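PDB 2RET: EpsJ from Vibrio vulnificus, which is a minor pseudopilin of the type II secretion system that binds the pseudopilin EpsI and probably helps form the tip of the secretion pseudopilus. Local coordinates for residues S48-D60 / N137-I149. Residues are numbered along the deposited sequence; the frame is centred on the assembly and turned at random.
Sequences SKKLLHWADYLLD and NEWSNELTLPAAI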
loop_
_atom_site.group_PDB
_atom_site.type_symbol
_atom_site.label_atom_id
_atom_site.label_comp_id
_atom_site.label_asym_id
_atom_site.label_seq_id
_atom_site.Cartn_x
_atom_site.Cartn_y
_atom_site.Cartn_z
ATOM N N SER B 48 -1.340 9.475 30.463
ATOM C CA SER B 48 -2.095 8.259 30.195
ATOM C C SER B 48 -2.855 8.358 28.866
ATOM O O SER B 48 -3.771 9.177 28.714
ATOM C CB SER B 48 -3.063 7.963 31.342
ATOM O OG SER B 48 -4.331 8.546 31.117
ATOM N N LYS B 49 -2.479 7.504 27.915
ATOM C CA LYS B 49 -3.058 7.516 26.576
ATOM C C LYS B 49 -3.987 6.327 26.442
ATOM O O LYS B 49 -3.847 5.357 27.178
ATOM C CB LYS B 49 -1.960 7.430 25.506
ATOM C CG LYS B 49 -0.697 8.212 25.818
ATOM C CD LYS B 49 0.272 8.259 24.635
ATOM C CE LYS B 49 -0.178 9.254 23.557
ATOM N NZ LYS B 49 1.003 9.879 22.859
ATOM N N LYS B 50 -4.929 6.412 25.508
ATOM C CA LYS B 50 -5.791 5.283 25.133
ATOM C C LYS B 50 -6.009 5.249 23.620
ATOM O O LYS B 50 -5.987 6.272 22.945
ATOM C CB LYS B 50 -7.165 5.355 25.817
ATOM C CG LYS B 50 -7.202 5.165 27.329
ATOM C CD LYS B 50 -8.647 5.222 27.832
ATOM C CE LYS B 50 -8.741 5.339 29.343
ATOM N NZ LYS B 50 -8.198 6.626 29.927
ATOM N N LEU B 51 -6.233 4.042 23.113
ATOM C CA LEU B 51 -6.731 3.828 21.756
ATOM C C LEU B 51 -8.200 4.325 21.571
ATOM O O LEU B 51 -8.479 5.079 20.651
ATOM C CB LEU B 51 -6.599 2.354 21.385
ATOM C CG LEU B 51 -5.274 1.975 20.742
ATOM C CD1 LEU B 51 -5.248 0.455 20.542
ATOM C CD2 LEU B 51 -5.025 2.747 19.411
ATOM N N LEU B 52 -9.104 3.884 22.447
ATOM C CA LEU B 52 -10.533 4.283 22.444
ATOM C C LEU B 52 -10.910 4.782 23.839
ATOM O O LEU B 52 -10.669 4.099 24.824
ATOM C CB LEU B 52 -11.497 3.134 22.097
ATOM C CG LEU B 52 -11.557 2.505 20.691
ATOM C CD1 LEU B 52 -12.072 1.053 20.783
ATOM C CD2 LEU B 52 -12.415 3.298 19.741
ATOM N N HIS B 53 -11.495 5.972 23.896
ATOM C CA HIS B 53 -11.938 6.562 25.136
ATOM C C HIS B 53 -13.460 6.430 25.135
ATOM O O HIS B 53 -14.116 6.769 24.175
ATOM C CB HIS B 53 -11.524 8.048 25.243
ATOM C CG HIS B 53 -10.070 8.300 24.991
ATOM N ND1 HIS B 53 -9.153 8.504 26.008
ATOM C CD2 HIS B 53 -9.374 8.382 23.834
ATOM C CE1 HIS B 53 -7.964 8.709 25.479
ATOM N NE2 HIS B 53 -8.073 8.643 24.162
ATOM N N TRP B 54 -13.985 5.927 26.234
ATOM C CA TRP B 54 -15.387 5.536 26.343
ATOM C C TRP B 54 -15.787 5.602 27.819
ATOM O O TRP B 54 -15.386 4.764 28.613
ATOM C CB TRP B 54 -15.630 4.128 25.790
ATOM C CG TRP B 54 -17.040 3.605 26.043
ATOM C CD1 TRP B 54 -17.394 2.503 26.802
ATOM C CD2 TRP B 54 -18.262 4.134 25.533
ATOM N NE1 TRP B 54 -18.760 2.335 26.790
ATOM C CE2 TRP B 54 -19.314 3.322 26.020
ATOM C CE3 TRP B 54 -18.578 5.226 24.729
ATOM C CZ2 TRP B 54 -20.636 3.578 25.735
ATOM C CZ3 TRP B 54 -19.883 5.466 24.421
ATOM C CH2 TRP B 54 -20.908 4.648 24.917
ATOM N N ALA B 55 -16.538 6.632 28.185
ATOM C CA ALA B 55 -16.890 6.829 29.608
ATOM C C ALA B 55 -18.069 7.738 29.739
ATOM O O ALA B 55 -18.339 8.542 28.856
ATOM C CB ALA B 55 -15.701 7.393 30.405
ATOM N N ASP B 56 -18.784 7.588 30.849
ATOM C CA ASP B 56 -19.818 8.535 31.242
ATOM C C ASP B 56 -19.196 9.920 31.319
ATOM O O ASP B 56 -18.087 10.079 31.830
ATOM C CB ASP B 56 -20.411 8.155 32.591
ATOM C CG ASP B 56 -21.473 7.068 32.490
ATOM O OD1 ASP B 56 -22.139 6.888 31.449
ATOM O OD2 ASP B 56 -21.654 6.364 33.473
ATOM N N TYR B 57 -19.896 10.911 30.777
ATOM C CA TYR B 57 -19.493 12.308 30.887
ATOM C C TYR B 57 -18.199 12.679 30.109
ATOM O O TYR B 57 -17.749 13.813 30.209
ATOM C CB TYR B 57 -19.442 12.756 32.356
ATOM C CG TYR B 57 -20.531 12.116 33.189
ATOM C CD1 TYR B 57 -20.222 11.410 34.351
ATOM C CD2 TYR B 57 -21.867 12.168 32.798
ATOM C CE1 TYR B 57 -21.218 10.788 35.116
ATOM C CE2 TYR B 57 -22.862 11.537 33.550
ATOM C CZ TYR B 57 -22.525 10.851 34.708
ATOM O OH TYR B 57 -23.487 10.220 35.453
ATOM N N LEU B 58 -17.650 11.765 29.292
ATOM C CA LEU B 58 -16.528 12.132 28.436
ATOM C C LEU B 58 -16.943 13.282 27.523
ATOM O O LEU B 58 -18.079 13.323 27.004
ATOM C CB LEU B 58 -16.061 10.972 27.546
ATOM C CG LEU B 58 -14.590 11.129 27.085
ATOM C CD1 LEU B 58 -13.653 10.662 28.279
ATOM C CD2 LEU B 58 -14.275 10.397 25.780
ATOM N N LEU B 59 -16.010 14.211 27.341
ATOM C CA LEU B 59 -16.217 15.414 26.544
ATOM C C LEU B 59 -17.434 16.209 27.022
ATOM O O LEU B 59 -18.083 16.869 26.228
ATOM C CB LEU B 59 -16.359 15.057 25.056
ATOM C CG LEU B 59 -15.288 14.140 24.414
ATOM C CD1 LEU B 59 -15.673 13.826 22.989
ATOM C CD2 LEU B 59 -13.871 14.745 24.476
ATOM N N ASP B 60 -17.754 16.118 28.313
ATOM C CA ASP B 60 -18.884 16.845 28.883
ATOM C C ASP B 60 -20.242 16.321 28.392
ATOM O O ASP B 60 -21.240 17.004 28.506
ATOM C CB ASP B 60 -18.745 18.352 28.579
ATOM C CG ASP B 60 -19.680 19.218 29.400
ATOM O OD1 ASP B 60 -20.081 18.790 30.504
ATOM O OD2 ASP B 60 -20.023 20.331 28.936
ATOM N N ASN B 137 -18.633 -4.011 27.183
ATOM C CA ASN B 137 -19.106 -2.643 27.391
ATOM C C ASN B 137 -17.969 -1.640 27.662
ATOM O O ASN B 137 -18.197 -0.467 27.927
ATOM C CB ASN B 137 -20.177 -2.641 28.506
ATOM C CG ASN B 137 -21.337 -3.650 28.217
ATOM O OD1 ASN B 137 -21.675 -3.923 27.048
ATOM N ND2 ASN B 137 -21.948 -4.201 29.289
ATOM N N GLU B 138 -16.732 -2.092 27.577
ATOM C CA GLU B 138 -15.618 -1.179 27.713
ATOM C C GLU B 138 -14.458 -1.723 26.906
ATOM O O GLU B 138 -14.436 -2.892 26.552
ATOM C CB GLU B 138 -15.238 -1.048 29.181
ATOM C CG GLU B 138 -14.354 -2.158 29.648
ATOM C CD GLU B 138 -14.487 -2.425 31.112
ATOM O OE1 GLU B 138 -15.550 -2.944 31.519
ATOM O OE2 GLU B 138 -13.529 -2.136 31.858
ATOM N N TRP B 139 -13.475 -0.880 26.650
ATOM C CA TRP B 139 -12.283 -1.321 25.935
ATOM C C TRP B 139 -11.025 -0.811 26.624
ATOM O O TRP B 139 -10.693 0.376 26.559
ATOM C CB TRP B 139 -12.307 -0.863 24.485
ATOM C CG TRP B 139 -11.296 -1.624 23.716
ATOM C CD1 TRP B 139 -10.056 -1.197 23.320
ATOM C CD2 TRP B 139 -11.387 -2.995 23.340
ATOM N NE1 TRP B 139 -9.385 -2.208 22.694
ATOM C CE2 TRP B 139 -10.177 -3.327 22.679
ATOM C CE3 TRP B 139 -12.369 -3.975 23.488
ATOM C CZ2 TRP B 139 -9.936 -4.591 22.165
ATOM C CZ3 TRP B 139 -12.135 -5.222 22.951
ATOM C CH2 TRP B 139 -10.922 -5.526 22.309
ATOM N N SER B 140 -10.319 -1.710 27.288
ATOM C CA SER B 140 -9.173 -1.292 28.067
ATOM C C SER B 140 -7.872 -1.875 27.520
ATOM O O SER B 140 -6.824 -1.686 28.099
ATOM C CB SER B 140 -9.389 -1.609 29.548
ATOM O OG SER B 140 -9.858 -2.928 29.733
ATOM N N ASN B 141 -7.950 -2.555 26.388
ATOM C CA ASN B 141 -6.768 -3.035 25.698
ATOM C C ASN B 141 -6.171 -1.864 24.918
ATOM O O ASN B 141 -6.769 -1.360 23.968
ATOM C CB ASN B 141 -7.154 -4.181 24.761
ATOM C CG ASN B 141 -5.967 -4.855 24.141
ATOM O OD1 ASN B 141 -4.879 -4.299 24.081
ATOM N ND2 ASN B 141 -6.169 -6.057 23.667
ATOM N N GLU B 142 -5.004 -1.400 25.348
ATOM C CA GLU B 142 -4.383 -0.205 24.759
ATOM C C GLU B 142 -3.460 -0.561 23.588
ATOM O O GLU B 142 -2.963 0.345 22.877
ATOM C CB GLU B 142 -3.633 0.604 25.848
ATOM C CG GLU B 142 -4.438 1.816 26.385
ATOM C CD GLU B 142 -5.172 1.556 27.725
ATOM O OE1 GLU B 142 -4.521 1.694 28.792
ATOM O OE2 GLU B 142 -6.402 1.261 27.710
ATOM N N LEU B 143 -3.263 -1.864 23.370
ATOM C CA LEU B 143 -2.348 -2.359 22.342
ATOM C C LEU B 143 -2.992 -2.663 20.991
ATOM O O LEU B 143 -2.312 -2.679 19.990
ATOM C CB LEU B 143 -1.617 -3.606 22.858
ATOM C CG LEU B 143 -0.797 -3.405 24.140
ATOM C CD1 LEU B 143 -0.077 -4.697 24.537
ATOM C CD2 LEU B 143 0.165 -2.230 23.980
ATOM N N THR B 144 -4.294 -2.913 20.972
ATOM C CA THR B 144 -5.009 -3.315 19.761
ATOM C C THR B 144 -6.463 -2.808 19.841
ATOM O O THR B 144 -7.007 -2.604 20.927
ATOM C CB THR B 144 -4.944 -4.876 19.546
ATOM O OG1 THR B 144 -5.398 -5.219 18.228
ATOM C CG2 THR B 144 -5.819 -5.616 20.564
ATOM N N LEU B 145 -7.085 -2.581 18.693
ATOM C CA LEU B 145 -8.472 -2.125 18.656
ATOM C C LEU B 145 -9.352 -3.352 18.731
ATOM O O LEU B 145 -8.889 -4.451 18.449
ATOM C CB LEU B 145 -8.774 -1.330 17.376
ATOM C CG LEU B 145 -8.206 0.109 17.276
ATOM C CD1 LEU B 145 -8.218 0.562 15.847
ATOM C CD2 LEU B 145 -8.989 1.110 18.189
ATOM N N PRO B 146 -10.632 -3.185 19.109
ATOM C CA PRO B 146 -11.547 -4.320 18.964
ATOM C C PRO B 146 -11.771 -4.634 17.480
ATOM O O PRO B 146 -11.729 -3.719 16.660
ATOM C CB PRO B 146 -12.846 -3.806 19.618
ATOM C CG PRO B 146 -12.778 -2.335 19.389
ATOM C CD PRO B 146 -11.326 -1.995 19.616
ATOM N N ALA B 147 -11.997 -5.902 17.137
ATOM C CA ALA B 147 -12.220 -6.303 15.738
ATOM C C ALA B 147 -13.446 -5.562 15.111
ATOM O O ALA B 147 -13.488 -5.313 13.909
ATOM C CB ALA B 147 -12.392 -7.871 15.650
ATOM N N ALA B 148 -14.416 -5.222 15.957
ATOM C CA ALA B 148 -15.653 -4.535 15.563
ATOM C C ALA B 148 -16.206 -3.681 16.718
ATOM O O ALA B 148 -15.924 -3.912 17.886
ATOM C CB ALA B 148 -16.709 -5.533 15.097
ATOM N N ILE B 149 -16.983 -2.677 16.343
ATOM C CA ILE B 149 -17.602 -1.728 17.244
ATOM C C ILE B 149 -19.059 -1.582 16.767
ATOM O O ILE B 149 -19.312 -1.477 15.593
ATOM C CB ILE B 149 -16.820 -0.354 17.192
ATOM C CG1 ILE B 149 -15.408 -0.543 17.763
ATOM C CG2 ILE B 149 -17.449 0.731 18.058
ATOM C CD1 ILE B 149 -14.359 0.365 17.109
HETATM O O HOH W 1 -8.489 1.716 24.470
HETATM O O HOH W 2 -13.699 1.780 28.260
#
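Where the two antiparallel sheets of this pseudopilin meet, the broken strand 49-56 of one sheet packs on the loop 137-147 that leads into strand 148-155 of the other. Leu52 fills the middle. Its CD1 presses on Pro146 CD at a tight 3.3 Å and lies 3.9 Å from Trp139 CD1, while the Leu52 and Leu145 side chains cross at about a right angle, CG against CD2. Trp139 NE1 donates in the ring plane to Thr144 O (3.0 Å, 153°), which, with Pro146 CD over one face and Asn141 N over the other, helps hold the indole's orientation. Beside Leu52, Leu51 pushes CD1 against the backbone of an Asx turn, 3.3 Å from Glu142 O; there Asn141 OD1 accepts from Leu143 N at 3.0 Å. At the other end, Trp54, with CG anti to the backbone N (chi1 173°), brings NE1 to Asn137 O in a weak, bent hydrogen bond (3.1 Å, 122°); Phe129 meets this ring edge-to-face. Two waters bridge the backbones, Leu52 N to Trp139 O and Trp139 N to Trp54 O, both carbonyl bonds weak. Side chains and water thus join a strand of one sheet to the loop entering the other, in keeping with the pilin-like fold of type II secretion protein J.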